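Local coordinates for protein yeast Cdc13 OB4 (Candida glabrata, PDB 3RMH) that forms a dimer through the fourth OB-fold domain of a telomere protein, and as part of the whole protein probably binds DNA, at residues B[33-38]-B[97-102]. The protein carries 2 engineered substitutions. Sequence-based numbering, arbitrary orientation.
Sequences NVYIID and NETSRL
Two antiparallel strands of the curled OB-fold sheet meet where Val-34 and Ser-100 form a hydrogen-bonded pair, Val-34 N reaching Ser-100 O at 3.0 Å and Ser-100 N returning to Val-34 O at 2.9 Å. The next bond along, from Ile-36 N to Glu-98 O, is weak at 3.3 Å, but Asn-97 N closes the end firmly on Ile-36 O at 2.8 Å. Asn-97 has a phi of 57°, in the left-handed helical region that asparagine tolerates better than most residues; its OD1 accepts a hydrogen bond from a water that also donates one to Ile-37 O. On the face carrying Tyr-35 and Thr-99, a non-hydrogen-bonded pair brings the two side chains together side by side. The threonine methyl CG2 sits over one face of the ring, 3.5 Å from the centroid, in a CH-pi contact. Thr-99 chi1 of 61° sets CG2 anti to its carbonyl carbon and thereby over the tyrosine, whose edge meets the backbone of Asn-97. Farther along this face, polar Asn-33 and Arg-101 suit their exposed positions: Asn-33 OD1 lies 3.2 Å from Arg-101 CB, while the extended arginine chain carries its guanidinium past the amide. On the buried opposite face, apolar Val-34 CG2 approaches Leu-102 CD1 at 4.2 Å, and Ser-100 is small enough for helix 124-134 to lie close through Leu-127 and Gln-130. Ile-37 packs on Ile-114 of the second subunit. Such strongly twisted antiparallel pairing, the short segments' N-to-C directions 121° apart, is characteristic of the coiled beta-barrel of the OB fold.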
loop_
_atom_site.group_PDB
_atom_site.type_symbol
_atom_site.label_atom_id
_atom_site.label_comp_id
_atom_site.label_asym_id
_atom_site.label_seq_id
_atom_site.Cartn_x
_atom_site.Cartn_y
_atom_site.Cartn_z
ATOM N N ASN B 33 -5.010 -14.268 11.730
ATOM C CA ASN B 33 -4.206 -14.050 12.928
ATOM C C ASN B 33 -2.829 -13.607 12.483
ATOM O O ASN B 33 -2.027 -14.420 12.017
ATOM C CB ASN B 33 -4.144 -15.324 13.790
ATOM C CG ASN B 33 -5.471 -15.637 14.439
ATOM O OD1 ASN B 33 -5.852 -15.008 15.430
ATOM N ND2 ASN B 33 -6.199 -16.596 13.874
ATOM N N VAL B 34 -2.564 -12.307 12.591
ATOM C CA VAL B 34 -1.433 -11.729 11.891
ATOM C C VAL B 34 -0.713 -10.699 12.724
ATOM O O VAL B 34 -1.270 -10.192 13.696
ATOM C CB VAL B 34 -1.890 -11.092 10.558
ATOM C CG1 VAL B 34 -2.256 -12.182 9.576
ATOM C CG2 VAL B 34 -3.087 -10.165 10.792
ATOM N N TYR B 35 0.524 -10.394 12.340
ATOM C CA TYR B 35 1.317 -9.380 13.031
ATOM C C TYR B 35 1.052 -8.020 12.455
ATOM O O TYR B 35 1.143 -7.845 11.245
ATOM C CB TYR B 35 2.803 -9.668 12.880
ATOM C CG TYR B 35 3.233 -10.906 13.610
ATOM C CD1 TYR B 35 3.640 -10.839 14.934
ATOM C CD2 TYR B 35 3.217 -12.141 12.988
ATOM C CE1 TYR B 35 4.036 -11.974 15.621
ATOM C CE2 TYR B 35 3.606 -13.288 13.670
ATOM C CZ TYR B 35 4.018 -13.192 14.983
ATOM O OH TYR B 35 4.410 -14.326 15.661
ATOM N N ILE B 36 0.755 -7.051 13.311
ATOM C CA ILE B 36 0.652 -5.659 12.850
ATOM C C ILE B 36 2.053 -5.083 12.827
ATOM O O ILE B 36 2.715 -5.039 13.858
ATOM C CB ILE B 36 -0.228 -4.826 13.806
ATOM C CG1 ILE B 36 -1.677 -5.336 13.761
ATOM C CG2 ILE B 36 -0.102 -3.337 13.474
ATOM C CD1 ILE B 36 -2.618 -4.698 14.749
ATOM N N ILE B 37 2.526 -4.639 11.668
ATOM C CA ILE B 37 3.898 -4.128 11.602
ATOM C C ILE B 37 4.016 -2.634 11.341
ATOM O O ILE B 37 5.082 -2.065 11.491
ATOM C CB ILE B 37 4.728 -4.868 10.558
ATOM C CG1 ILE B 37 4.030 -4.796 9.195
ATOM C CG2 ILE B 37 4.957 -6.305 11.010
ATOM C CD1 ILE B 37 4.871 -5.320 8.068
ATOM N N ASP B 38 2.935 -1.992 10.926
ATOM C CA ASP B 38 2.992 -0.552 10.713
ATOM C C ASP B 38 1.591 -0.016 10.805
ATOM O O ASP B 38 0.634 -0.678 10.402
ATOM C CB ASP B 38 3.598 -0.233 9.333
ATOM C CG ASP B 38 4.177 1.173 9.250
ATOM O OD1 ASP B 38 4.296 1.844 10.294
ATOM O OD2 ASP B 38 4.536 1.605 8.135
ATOM N N ASN B 97 4.216 -5.446 16.139
ATOM C CA ASN B 97 5.037 -6.649 16.166
ATOM C C ASN B 97 4.505 -7.738 17.091
ATOM O O ASN B 97 5.272 -8.536 17.629
ATOM C CB ASN B 97 6.480 -6.281 16.515
ATOM C CG ASN B 97 7.043 -5.238 15.576
ATOM O OD1 ASN B 97 6.829 -5.297 14.360
ATOM N ND2 ASN B 97 7.744 -4.260 16.130
ATOM N N GLU B 98 3.185 -7.746 17.282
ATOM C CA GLU B 98 2.478 -8.800 17.995
ATOM C C GLU B 98 1.303 -9.246 17.138
ATOM O O GLU B 98 0.851 -8.489 16.280
ATOM C CB GLU B 98 1.950 -8.283 19.334
ATOM C CG GLU B 98 3.026 -7.680 20.257
ATOM C CD GLU B 98 3.998 -8.712 20.816
ATOM O OE1 GLU B 98 3.745 -9.926 20.681
ATOM O OE2 GLU B 98 5.024 -8.300 21.393
ATOM N N THR B 99 0.786 -10.446 17.381
ATOM C CA THR B 99 -0.372 -10.932 16.612
ATOM C C THR B 99 -1.697 -10.407 17.140
ATOM O O THR B 99 -1.902 -10.335 18.347
ATOM C CB THR B 99 -0.475 -12.472 16.611
ATOM O OG1 THR B 99 -0.624 -12.944 17.955
ATOM C CG2 THR B 99 0.758 -13.098 15.996
ATOM N N SER B 100 -2.606 -10.072 16.222
ATOM C CA SER B 100 -3.980 -9.739 16.550
ATOM C C SER B 100 -4.854 -10.538 15.600
ATOM O O SER B 100 -4.425 -10.898 14.507
ATOM C CB SER B 100 -4.254 -8.237 16.345
ATOM O OG SER B 100 -3.573 -7.449 17.306
ATOM N N ARG B 101 -6.077 -10.831 16.011
ATOM C CA ARG B 101 -7.012 -11.498 15.119
ATOM C C ARG B 101 -7.897 -10.448 14.491
ATOM O O ARG B 101 -8.505 -9.639 15.198
ATOM C CB ARG B 101 -7.859 -12.507 15.890
ATOM C CG ARG B 101 -8.899 -13.236 15.028
ATOM C CD ARG B 101 -9.532 -14.380 15.817
ATOM N NE ARG B 101 -10.682 -14.976 15.138
ATOM C CZ ARG B 101 -11.894 -14.428 15.087
ATOM N NH1 ARG B 101 -12.122 -13.254 15.663
ATOM N NH2 ARG B 101 -12.880 -15.051 14.455
ATOM N N LEU B 102 -7.953 -10.451 13.158
ATOM C CA LEU B 102 -8.768 -9.508 12.413
ATOM C C LEU B 102 -9.680 -10.307 11.495
ATOM O O LEU B 102 -9.347 -11.424 11.093
ATOM C CB LEU B 102 -7.890 -8.622 11.535
ATOM C CG LEU B 102 -6.859 -7.750 12.241
ATOM C CD1 LEU B 102 -5.952 -7.110 11.210
ATOM C CD2 LEU B 102 -7.573 -6.708 13.067
HETATM O O HOH W 1 7.545 -3.815 12.372
#